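Local coordinates for protein copper-containing nitrite reductase (Thermus scotoductus, PDB 6HBE) that probably reduces nitrite to nitric oxide with electrons taken from cytochrome c, working as a copper-containing homotrimer in denitrification, at residues I32-V35 with V39-R42; A175-V178 with R183-R186; V371-E376 with Y424-S429; A392-V397 with E401-P406. All blocks are in the same frame, centred on the assembly; numbering follows the deposited sequence.

Contact 1: I32-V35 with V39-R42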
loop_
_atom_site.group_PDB
_atom_site.type_symbol
_atom_site.label_atom_id
_atom_site.label_comp_id
_atom_site.label_asym_id
_atom_site.label_seq_id
_atom_site.Cartn_x
_atom_site.Cartn_y
_atom_site.Cartn_z
ATOM N N ILE C 32 12.266 -5.398 -24.531
ATOM C CA ILE C 32 12.657 -4.110 -23.979
ATOM C C ILE C 32 11.575 -3.100 -24.398
ATOM O O ILE C 32 11.294 -2.976 -25.589
ATOM C CB ILE C 32 14.031 -3.653 -24.492
ATOM C CG1 ILE C 32 15.087 -4.736 -24.251
ATOM C CG2 ILE C 32 14.457 -2.346 -23.834
ATOM C CD1 ILE C 32 16.467 -4.381 -24.770
ATOM N N PHE C 33 10.973 -2.399 -23.425
ATOM C CA PHE C 33 9.917 -1.404 -23.690
ATOM C C PHE C 33 10.381 0.048 -23.435
ATOM O O PHE C 33 11.033 0.308 -22.438
ATOM C CB PHE C 33 8.692 -1.707 -22.810
ATOM C CG PHE C 33 8.397 -3.180 -22.614
ATOM C CD1 PHE C 33 7.904 -3.948 -23.651
ATOM C CD2 PHE C 33 8.541 -3.785 -21.348
ATOM C CE1 PHE C 33 7.613 -5.289 -23.482
ATOM C CE2 PHE C 33 8.253 -5.142 -21.163
ATOM C CZ PHE C 33 7.773 -5.886 -22.232
ATOM N N GLU C 34 10.073 1.005 -24.326
ATOM C CA GLU C 34 10.357 2.423 -24.044
ATOM C C GLU C 34 9.159 3.048 -23.281
ATOM O O GLU C 34 8.193 3.472 -23.862
ATOM C CB GLU C 34 10.698 3.237 -25.315
ATOM C CG GLU C 34 11.450 4.543 -24.978
ATOM C CD GLU C 34 11.496 5.598 -26.097
ATOM O OE1 GLU C 34 10.688 5.506 -27.040
ATOM O OE2 GLU C 34 12.343 6.543 -26.011
ATOM N N VAL C 35 9.234 3.088 -21.958
ATOM C CA VAL C 35 8.096 3.528 -21.128
ATOM C C VAL C 35 7.985 5.056 -20.936
ATOM O O VAL C 35 7.012 5.532 -20.391
ATOM C CB VAL C 35 8.083 2.821 -19.759
ATOM C CG1 VAL C 35 7.861 1.329 -19.940
ATOM C CG2 VAL C 35 9.342 3.101 -18.936
ATOM N N VAL C 39 13.753 6.383 -21.535
ATOM C CA VAL C 39 13.653 5.456 -20.371
ATOM C C VAL C 39 13.177 4.078 -20.839
ATOM O O VAL C 39 12.058 3.932 -21.341
ATOM C CB VAL C 39 12.695 5.990 -19.283
ATOM C CG1 VAL C 39 12.602 5.008 -18.101
ATOM C CG2 VAL C 39 13.175 7.354 -18.797
ATOM N N TYR C 40 14.051 3.073 -20.697
ATOM C CA TYR C 40 13.805 1.726 -21.183
ATOM C C TYR C 40 13.654 0.727 -20.053
ATOM O O TYR C 40 14.373 0.819 -19.083
ATOM C CB TYR C 40 14.943 1.276 -22.114
ATOM C CG TYR C 40 15.031 2.161 -23.316
ATOM C CD1 TYR C 40 15.752 3.352 -23.257
ATOM C CD2 TYR C 40 14.361 1.849 -24.493
ATOM C CE1 TYR C 40 15.828 4.200 -24.349
ATOM C CE2 TYR C 40 14.432 2.697 -25.600
ATOM C CZ TYR C 40 15.186 3.867 -25.508
ATOM O OH TYR C 40 15.282 4.742 -26.569
ATOM N N LEU C 41 12.720 -0.218 -20.210
ATOM C CA LEU C 41 12.398 -1.254 -19.235
ATOM C C LEU C 41 12.612 -2.642 -19.835
ATOM O O LEU C 41 11.982 -2.980 -20.845
ATOM C CB LEU C 41 10.898 -1.128 -18.852
ATOM C CG LEU C 41 10.295 -2.178 -17.921
ATOM C CD1 LEU C 41 10.971 -2.155 -16.565
ATOM C CD2 LEU C 41 8.790 -1.978 -17.757
ATOM N N ARG C 42 13.449 -3.459 -19.200
ATOM C CA ARG C 42 13.637 -4.866 -19.604
ATOM C C ARG C 42 12.661 -5.744 -18.875
ATOM O O ARG C 42 12.455 -5.572 -17.676
ATOM C CB ARG C 42 15.046 -5.369 -19.272
ATOM C CG ARG C 42 16.179 -4.645 -19.985
ATOM C CD ARG C 42 17.439 -5.501 -20.003
ATOM N NE ARG C 42 18.605 -4.638 -20.019
ATOM C CZ ARG C 42 19.380 -4.363 -21.071
ATOM N NH1 ARG C 42 20.408 -3.522 -20.891
ATOM N NH2 ARG C 42 19.178 -4.911 -22.281
#
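L41 lies between F33 and V35, its CD2 4.0 Å from F33 CD2 and its CB 4.1 Å from V35 CG1. A branched leucine suits this place because, with CG anti to the backbone N (chi1 175°), one side chain can meet an aromatic ring and a valine at once. Beyond them, V35 CG2 touches V39 CG1 at 3.9 Å. The two strands form a beta hairpin closed over the short link that carries the calcium ligands D36 and Q37. F33 and L41 are its antiparallel hydrogen-bonded pair: F33 N to L41 O and L41 N to F33 O are both 2.8 Å, the first nearly straight at 171°. Nearer the turn, V35 N gives V39 O a weak, bent bond. On the face that holds I32, E34, Y40 and R42, the extended E34 side chain makes a CH-pi contact, CG over the Y40 ring face and 4.0 Å from its centroid. The E34 carboxylate also binds G38 N and the guanidinium of R183. With an alanine at Y40 the aromatic face under E34 CG would be gone, and the E34 chain would probably rest on its carboxylate bonds alone. At the exposed end R42 runs alongside I32, its NH2 3.7 Å from I32 CD1.

Contact 2: A175-V178 with R183-R186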
loop_
_atom_site.group_PDB
_atom_site.type_symbol
_atom_site.label_atom_id
_atom_site.label_comp_id
_atom_site.label_asym_id
_atom_site.label_seq_id
_atom_site.Cartn_x
_atom_site.Cartn_y
_atom_site.Cartn_z
ATOM N N ALA C 175 6.137 0.847 -6.601
ATOM C CA ALA C 175 6.236 0.941 -8.075
ATOM C C ALA C 175 7.062 2.134 -8.522
ATOM O O ALA C 175 6.876 3.251 -7.985
ATOM C CB ALA C 175 4.844 1.059 -8.695
ATOM N N LEU C 176 7.943 1.945 -9.517
ATOM C CA LEU C 176 8.667 3.094 -10.091
ATOM C C LEU C 176 7.744 3.905 -11.024
ATOM O O LEU C 176 7.673 5.147 -10.912
ATOM C CB LEU C 176 9.942 2.647 -10.821
ATOM C CG LEU C 176 10.789 3.699 -11.502
ATOM C CD1 LEU C 176 11.353 4.704 -10.535
ATOM C CD2 LEU C 176 11.923 3.016 -12.291
ATOM N N TYR C 177 7.011 3.220 -11.911
ATOM C CA TYR C 177 6.108 3.913 -12.827
ATOM C C TYR C 177 4.760 3.220 -12.783
ATOM O O TYR C 177 4.689 2.013 -12.487
ATOM C CB TYR C 177 6.658 3.960 -14.265
ATOM C CG TYR C 177 8.012 4.636 -14.392
ATOM C CD1 TYR C 177 8.210 5.931 -13.949
ATOM C CD2 TYR C 177 9.101 3.954 -14.955
ATOM C CE1 TYR C 177 9.484 6.540 -14.007
ATOM C CE2 TYR C 177 10.364 4.565 -15.041
ATOM C CZ TYR C 177 10.546 5.858 -14.597
ATOM O OH TYR C 177 11.825 6.443 -14.717
ATOM N N VAL C 178 3.718 4.010 -13.011
ATOM C CA VAL C 178 2.341 3.489 -13.178
ATOM C C VAL C 178 1.736 4.154 -14.413
ATOM O O VAL C 178 1.875 5.366 -14.586
ATOM C CB VAL C 178 1.483 3.721 -11.926
ATOM C CG1 VAL C 178 0.150 2.977 -12.065
ATOM C CG2 VAL C 178 2.205 3.231 -10.675
ATOM N N ARG C 183 2.894 3.182 -21.372
ATOM C CA ARG C 183 3.797 4.337 -21.501
ATOM C C ARG C 183 3.318 5.513 -20.626
ATOM O O ARG C 183 2.145 5.869 -20.657
ATOM C CB ARG C 183 3.882 4.750 -22.971
ATOM C CG ARG C 183 4.945 5.800 -23.287
ATOM C CD ARG C 183 5.074 5.960 -24.808
ATOM N NE ARG C 183 5.834 7.131 -25.256
ATOM C CZ ARG C 183 7.134 7.148 -25.576
ATOM N NH1 ARG C 183 7.903 6.059 -25.460
ATOM N NH2 ARG C 183 7.686 8.277 -26.010
ATOM N N ASN C 184 4.242 6.091 -19.857
ATOM C CA ASN C 184 3.961 7.190 -18.942
ATOM C C ASN C 184 3.319 8.367 -19.668
ATOM O O ASN C 184 3.858 8.837 -20.665
ATOM C CB ASN C 184 5.266 7.683 -18.293
ATOM C CG ASN C 184 5.882 6.668 -17.341
ATOM O OD1 ASN C 184 5.264 5.687 -16.962
ATOM N ND2 ASN C 184 7.130 6.907 -16.971
ATOM N N PHE C 185 2.162 8.828 -19.191
ATOM C CA PHE C 185 1.509 10.029 -19.756
ATOM C C PHE C 185 1.331 9.944 -21.299
ATOM O O PHE C 185 1.302 10.966 -22.009
ATOM C CB PHE C 185 2.278 11.303 -19.337
ATOM C CG PHE C 185 2.409 11.460 -17.827
ATOM C CD1 PHE C 185 1.261 11.494 -17.011
ATOM C CD2 PHE C 185 3.659 11.605 -17.217
ATOM C CE1 PHE C 185 1.355 11.610 -15.623
ATOM C CE2 PHE C 185 3.748 11.734 -15.837
ATOM C CZ PHE C 185 2.599 11.747 -15.048
ATOM N N ARG C 186 1.159 8.717 -21.787
ATOM C CA ARG C 186 0.945 8.434 -23.223
ATOM C C ARG C 186 -0.099 9.348 -23.877
ATOM O O ARG C 186 0.116 9.863 -24.980
ATOM C CB ARG C 186 0.475 6.977 -23.352
ATOM C CG ARG C 186 0.274 6.551 -24.749
ATOM C CD ARG C 186 0.115 5.057 -24.841
ATOM N NE ARG C 186 -0.030 4.781 -26.253
ATOM C CZ ARG C 186 -0.043 3.583 -26.810
ATOM N NH1 ARG C 186 0.092 2.483 -26.092
ATOM N NH2 ARG C 186 -0.196 3.501 -28.124
#
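Y177 completes a classic beta bulge, L176 and Y177 both facing A163, and its ring meets N184, which belongs to a type II turn running from R183 to R186. N184 CG lies anti to its carbonyl carbon, beside the backbone N (chi1 -68°), and this carries the amide to one face of the tyrosine ring. ND2 stands 3.3 Å above the ring plane, displaced toward the rim, and its closest atom is Y177 CD1 at 3.4 Å. The amide is steeply tilted, its plane 64° from that of the ring, and OD1 falls by Y177 CB at 3.5 Å. OD1 is buried here with no polar partner in the model, whereas ND2 bonds to D36 OD2. Because D36 is a calcium ligand, N184 is a second-shell residue that probably helps to position it; asparagine fits, being short and having an N-H for the carboxylate while the same nitrogen sits over the ring face. The turn is closed by R186 N to R183 O (3.2 Å), and F185 occupies the N-cap position, just before the helix that begins at R186. On the opposite face of the tyrosine, L176 CG sits over the ring centre, 3.6 Å above the plane, the bulge placing two successive side chains close together. The hydroxyl of Y177 bonds to R309 NH1 and to H410 NE2 of the second subunit, whose V378 also packs on Y177 and N184. A leucine replacing Y177 would probably leave H410 of that subunit without its hydroxyl mate and take away the flat surface under N184 ND2.

Contact 3: V371-E376 with Y424-S429. With CU (copper (II) ion), chain L.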
loop_
_atom_site.group_PDB
_atom_site.type_symbol
_atom_site.label_atom_id
_atom_site.label_comp_id
_atom_site.label_asym_id
_atom_site.label_seq_id
_atom_site.Cartn_x
_atom_site.Cartn_y
_atom_site.Cartn_z
ATOM N N VAL C 371 30.227 -11.895 3.159
ATOM C CA VAL C 371 28.898 -11.711 2.574
ATOM C C VAL C 371 28.033 -12.895 2.977
ATOM O O VAL C 371 28.485 -14.046 2.900
ATOM C CB VAL C 371 28.994 -11.672 1.027
ATOM C CG1 VAL C 371 27.618 -11.691 0.346
ATOM C CG2 VAL C 371 29.784 -10.455 0.604
ATOM N N GLU C 372 26.782 -12.631 3.363
ATOM C CA GLU C 372 25.804 -13.695 3.554
ATOM C C GLU C 372 24.681 -13.531 2.535
ATOM O O GLU C 372 23.940 -12.536 2.594
ATOM C CB GLU C 372 25.225 -13.656 4.980
ATOM C CG GLU C 372 24.165 -14.729 5.272
ATOM C CD GLU C 372 23.693 -14.746 6.719
ATOM O OE1 GLU C 372 22.776 -13.958 7.078
ATOM O OE2 GLU C 372 24.233 -15.553 7.515
ATOM N N PHE C 373 24.562 -14.498 1.623
ATOM C CA PHE C 373 23.378 -14.641 0.767
ATOM C C PHE C 373 22.219 -15.226 1.596
ATOM O O PHE C 373 22.405 -16.215 2.351
ATOM C CB PHE C 373 23.641 -15.560 -0.439
ATOM C CG PHE C 373 24.439 -14.918 -1.539
ATOM C CD1 PHE C 373 23.813 -14.173 -2.529
ATOM C CD2 PHE C 373 25.831 -15.040 -1.584
ATOM C CE1 PHE C 373 24.544 -13.569 -3.552
ATOM C CE2 PHE C 373 26.567 -14.433 -2.603
ATOM C CZ PHE C 373 25.935 -13.696 -3.591
ATOM N N VAL C 374 21.034 -14.612 1.494
ATOM C CA VAL C 374 19.822 -15.176 2.142
ATOM C C VAL C 374 18.679 -15.190 1.135
ATOM O O VAL C 374 18.487 -14.217 0.420
ATOM C CB VAL C 374 19.439 -14.394 3.445
ATOM C CG1 VAL C 374 19.152 -12.913 3.176
ATOM C CG2 VAL C 374 18.234 -15.033 4.129
ATOM N N ASN C 375 17.931 -16.289 1.059
ATOM C CA ASN C 375 16.803 -16.364 0.152
ATOM C C ASN C 375 15.524 -15.891 0.851
ATOM O O ASN C 375 14.995 -16.589 1.710
ATOM C CB ASN C 375 16.612 -17.768 -0.446
ATOM C CG ASN C 375 15.622 -17.778 -1.611
ATOM O OD1 ASN C 375 15.059 -16.735 -1.985
ATOM N ND2 ASN C 375 15.385 -18.942 -2.177
ATOM N N GLU C 376 15.037 -14.718 0.448
ATOM C CA GLU C 376 13.773 -14.165 0.977
ATOM C C GLU C 376 12.547 -14.614 0.161
ATOM O O GLU C 376 11.415 -14.487 0.646
ATOM C CB GLU C 376 13.825 -12.629 1.062
ATOM C CG GLU C 376 14.661 -12.049 2.198
ATOM C CD GLU C 376 14.231 -12.482 3.623
ATOM O OE1 GLU C 376 13.096 -12.983 3.875
ATOM O OE2 GLU C 376 15.048 -12.316 4.557
ATOM N N TYR C 424 33.369 -9.604 -9.941
ATOM C CA TYR C 424 32.641 -10.801 -10.366
ATOM C C TYR C 424 31.220 -10.431 -10.780
ATOM O O TYR C 424 30.547 -9.699 -10.046
ATOM C CB TYR C 424 32.574 -11.809 -9.210
ATOM C CG TYR C 424 33.916 -12.053 -8.549
ATOM C CD1 TYR C 424 34.810 -12.993 -9.080
ATOM C CD2 TYR C 424 34.310 -11.325 -7.428
ATOM C CE1 TYR C 424 36.054 -13.205 -8.496
ATOM C CE2 TYR C 424 35.552 -11.528 -6.833
ATOM C CZ TYR C 424 36.424 -12.470 -7.380
ATOM O OH TYR C 424 37.666 -12.686 -6.816
ATOM N N VAL C 425 30.772 -10.935 -11.930
ATOM C CA VAL C 425 29.367 -10.888 -12.310
ATOM C C VAL C 425 28.828 -12.282 -12.060
ATOM O O VAL C 425 29.447 -13.255 -12.502
ATOM C CB VAL C 425 29.162 -10.505 -13.796
ATOM C CG1 VAL C 425 27.683 -10.344 -14.129
ATOM C CG2 VAL C 425 29.935 -9.242 -14.131
ATOM N N TYR C 426 27.699 -12.390 -11.348
ATOM C CA TYR C 426 27.083 -13.683 -11.046
ATOM C C TYR C 426 25.620 -13.711 -11.486
ATOM O O TYR C 426 24.980 -12.659 -11.627
ATOM C CB TYR C 426 27.245 -14.059 -9.556
ATOM C CG TYR C 426 26.555 -13.116 -8.579
ATOM C CD1 TYR C 426 27.171 -11.940 -8.147
ATOM C CD2 TYR C 426 25.279 -13.401 -8.088
ATOM C CE1 TYR C 426 26.533 -11.068 -7.266
ATOM C CE2 TYR C 426 24.631 -12.520 -7.206
ATOM C CZ TYR C 426 25.241 -11.358 -6.802
ATOM O OH TYR C 426 24.621 -10.478 -5.905
ATOM N N ILE C 427 25.125 -14.918 -11.744
ATOM C CA ILE C 427 23.711 -15.168 -12.055
ATOM C C ILE C 427 23.150 -16.229 -11.137
ATOM O O ILE C 427 23.881 -16.870 -10.380
ATOM C CB ILE C 427 23.473 -15.588 -13.552
ATOM C CG1 ILE C 427 24.155 -16.925 -13.898
ATOM C CG2 ILE C 427 23.948 -14.499 -14.499
ATOM C CD1 ILE C 427 23.888 -17.421 -15.305
ATOM N N CYS C 428 21.841 -16.442 -11.226
ATOM C CA CYS C 428 21.234 -17.669 -10.729
ATOM C C CYS C 428 21.157 -18.698 -11.854
ATOM O O CYS C 428 20.688 -18.392 -12.959
ATOM C CB CYS C 428 19.850 -17.371 -10.179
ATOM S SG CYS C 428 18.948 -18.816 -9.664
ATOM N N SER C 429 21.591 -19.933 -11.586
ATOM C CA SER C 429 21.597 -20.969 -12.636
ATOM C C SER C 429 20.183 -21.459 -12.951
ATOM O O SER C 429 19.920 -21.887 -14.072
ATOM C CB SER C 429 22.519 -22.154 -12.251
ATOM O OG SER C 429 22.028 -22.881 -11.147
HETATM CU CU CU L . 16.851 -18.062 -9.200
#
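F373 and Y426 reach toward each other from two strands that run in nearly the same direction in facing sheets, F373 CA and Y426 CA 12.4 Å apart, so the backbones are too distant to bond and side chains alone close the space. The two rings approach from opposite directions and form an offset edge-to-face pair: centroids 5.6 Å apart, planes at 86°. F373 is the edge partner, presenting CE1 and CZ to one face of Y426. CE1 comes within 3.8 Å of Y426 CE2, and CZ within 4.0 Å of both CE2 and CZ of the tyrosine. The Y426 side chain leaves its strand toward F373, and with CG between the backbone N and the carbonyl carbon (chi1 63°) its ring is swung so that a face meets the phenylalanine edge. Aromatic residues suit this spot because each is long enough to cover half the distance between sheets, and the slightly positive hydrogens of one rim favour the electron-rich face of the other. Two residues beyond Y426 the strand has given way to a loop, and there C428 SG binds copper at 2.3 Å. H390 and H431 bind the same ion through ND1, and M434 belongs to the site, the ligand set of a type 1 centre as in the plastocyanin and azurin family. The aromatic pair thus lies inside the cupredoxin sandwich, near the copper site. V351 of strand 349-353 touches both rings, A392 packs against both from the loop before strand 393-398, and I438 of strand 435-443 and the edge-to-face ring of F358 adjoin Y426.

Contact 4: A392-V397 with E401-P406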
loop_
_atom_site.group_PDB
_atom_site.type_symbol
_atom_site.label_atom_id
_atom_site.label_comp_id
_atom_site.label_asym_id
_atom_site.label_seq_id
_atom_site.Cartn_x
_atom_site.Cartn_y
_atom_site.Cartn_z
ATOM N N ALA C 392 23.671 -18.604 -6.509
ATOM C CA ALA C 392 24.473 -17.561 -7.129
ATOM C C ALA C 392 25.743 -18.232 -7.699
ATOM O O ALA C 392 26.455 -18.884 -6.937
ATOM C CB ALA C 392 24.848 -16.505 -6.104
ATOM N N VAL C 393 25.992 -18.063 -9.006
ATOM C CA VAL C 393 27.126 -18.707 -9.744
ATOM C C VAL C 393 27.867 -17.648 -10.590
ATOM O O VAL C 393 27.267 -16.972 -11.441
ATOM C CB VAL C 393 26.645 -19.889 -10.645
ATOM C CG1 VAL C 393 25.741 -20.846 -9.882
ATOM C CG2 VAL C 393 25.893 -19.427 -11.892
ATOM N N VAL C 394 29.163 -17.460 -10.343
ATOM C CA VAL C 394 29.930 -16.479 -11.110
ATOM C C VAL C 394 30.060 -16.932 -12.572
ATOM O O VAL C 394 30.360 -18.113 -12.839
ATOM C CB VAL C 394 31.311 -16.233 -10.495
ATOM C CG1 VAL C 394 32.166 -15.336 -11.389
ATOM C CG2 VAL C 394 31.166 -15.595 -9.136
ATOM N N ILE C 395 29.814 -16.006 -13.500
ATOM C CA ILE C 395 29.980 -16.276 -14.938
ATOM C C ILE C 395 30.927 -15.303 -15.677
ATOM O O ILE C 395 31.118 -15.449 -16.887
ATOM C CB ILE C 395 28.619 -16.357 -15.670
ATOM C CG1 ILE C 395 27.807 -15.063 -15.504
ATOM C CG2 ILE C 395 27.838 -17.559 -15.161
ATOM C CD1 ILE C 395 27.065 -14.640 -16.755
ATOM N N ASP C 396 31.524 -14.346 -14.953
ATOM C CA ASP C 396 32.503 -13.394 -15.488
ATOM C C ASP C 396 33.512 -13.174 -14.361
ATOM O O ASP C 396 33.198 -12.540 -13.342
ATOM C CB ASP C 396 31.831 -12.073 -15.916
ATOM C CG ASP C 396 32.806 -11.063 -16.573
ATOM O OD1 ASP C 396 34.022 -11.067 -16.295
ATOM O OD2 ASP C 396 32.340 -10.220 -17.362
ATOM N N VAL C 397 34.718 -13.705 -14.559
ATOM C CA VAL C 397 35.713 -13.842 -13.511
ATOM C C VAL C 397 36.788 -12.787 -13.743
ATOM O O VAL C 397 37.487 -12.852 -14.765
ATOM C CB VAL C 397 36.352 -15.255 -13.554
ATOM C CG1 VAL C 397 37.290 -15.481 -12.369
ATOM C CG2 VAL C 397 35.264 -16.324 -13.589
ATOM N N GLU C 401 38.749 -15.296 -6.713
ATOM C CA GLU C 401 37.820 -16.039 -5.847
ATOM C C GLU C 401 36.392 -16.225 -6.415
ATOM O O GLU C 401 35.413 -15.958 -5.733
ATOM C CB GLU C 401 37.771 -15.375 -4.470
ATOM C CG GLU C 401 39.119 -15.282 -3.756
ATOM C CD GLU C 401 39.052 -14.423 -2.500
ATOM O OE1 GLU C 401 38.669 -13.238 -2.592
ATOM O OE2 GLU C 401 39.394 -14.924 -1.409
ATOM N N PRO C 402 36.270 -16.734 -7.650
ATOM C CA PRO C 402 34.920 -17.045 -8.146
ATOM C C PRO C 402 34.230 -18.069 -7.232
ATOM O O PRO C 402 34.906 -18.764 -6.472
ATOM C CB PRO C 402 35.168 -17.573 -9.561
ATOM C CG PRO C 402 36.584 -18.094 -9.529
ATOM C CD PRO C 402 37.327 -17.211 -8.566
ATOM N N PHE C 403 32.892 -18.111 -7.260
ATOM C CA PHE C 403 32.128 -18.857 -6.255
ATOM C C PHE C 403 30.884 -19.467 -6.870
ATOM O O PHE C 403 30.454 -19.068 -7.976
ATOM C CB PHE C 403 31.786 -17.974 -5.044
ATOM C CG PHE C 403 30.993 -16.711 -5.387
ATOM C CD1 PHE C 403 29.590 -16.746 -5.503
ATOM C CD2 PHE C 403 31.638 -15.494 -5.567
ATOM C CE1 PHE C 403 28.874 -15.597 -5.817
ATOM C CE2 PHE C 403 30.916 -14.335 -5.873
ATOM C CZ PHE C 403 29.524 -14.398 -5.998
ATOM N N VAL C 404 30.361 -20.473 -6.171
ATOM C CA VAL C 404 29.078 -21.086 -6.480
ATOM C C VAL C 404 28.433 -21.423 -5.140
ATOM O O VAL C 404 29.078 -22.051 -4.284
ATOM C CB VAL C 404 29.180 -22.307 -7.463
ATOM C CG1 VAL C 404 29.999 -23.464 -6.904
ATOM C CG2 VAL C 404 27.791 -22.804 -7.865
ATOM N N THR C 405 27.186 -20.969 -4.914
ATOM C CA THR C 405 26.512 -21.251 -3.654
ATOM C C THR C 405 25.689 -22.480 -3.911
ATOM O O THR C 405 25.386 -22.785 -5.059
ATOM C CB THR C 405 25.569 -20.107 -3.165
ATOM O OG1 THR C 405 24.369 -20.107 -3.960
ATOM C CG2 THR C 405 26.261 -18.769 -3.244
ATOM N N PRO C 406 25.307 -23.193 -2.852
ATOM C CA PRO C 406 24.203 -24.169 -2.983
ATOM C C PRO C 406 22.864 -23.526 -3.409
ATOM O O PRO C 406 22.720 -22.307 -3.383
ATOM C CB PRO C 406 24.068 -24.773 -1.566
ATOM C CG PRO C 406 25.131 -24.169 -0.716
ATOM C CD PRO C 406 25.810 -23.074 -1.474
#
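T405 OG1 is gripped twice: it accepts A392 N at 3.0 Å and donates to P406 O at 2.8 Å. A threonine suits the position, since its hydroxyl can serve both bonds while CG2 turns to the apolar side and lies 3.9 Å from A392 CB. The backbones add T405 N to A392 O and V394 N to F403 O (3.1 Å), the latter almost straight at 175°. These two flank the single bridge of V393 with V404, so 401-406 follows the outermost strand of its sheet in reverse without becoming a regular strand. At the bridge V393 CG1 and V404 CG2 are 3.5 Å apart, tighter than usual for two methyls. F403 has CG between its backbone N and carbonyl carbon (chi1 58°), which brings its ring against V394, whose CG2 stands over the ring centre, 3.5 Å from the plane, in a CH-pi contact. F403 N is buried here with no partner in the model. At the exposed end P402 CG rests 3.9 Å from V397 CG1, after the chain has turned a corner at D396, the second residue of a classic bulge facing V425. F403 and T405 also pack on F373, in the core. The contact therefore divides its work: a few main-chain and threonine bonds fix the register beside the copper-site loop, while a methyl over a ring and branched side chains give apolar packing that is buried at A392 and T405 and open to solvent toward P402 and V397.

In the fold
Contacts 1 and 2 touch, V35 O probably bonding N184 N, and both lie beside the calcium ligands D36 and Q37. Contacts 3 and 4 lie in the plastocyanin-like region, their centres about 8 Å apart; strand 393-398 is the sheet neighbour of strand 422-427, and contact 4 is nested in the loop that contact 3 closes. Contacts 2 and 3 are buried, each resting mainly on a single pair of side chains, amide over ring in one and ring against ring in the other. Contacts 1 and 4 are partly buried. Contacts 1, 2 and 4 join segments close in sequence, contact 3 distant ones; only 1 and 4 use backbone bonds across their segments.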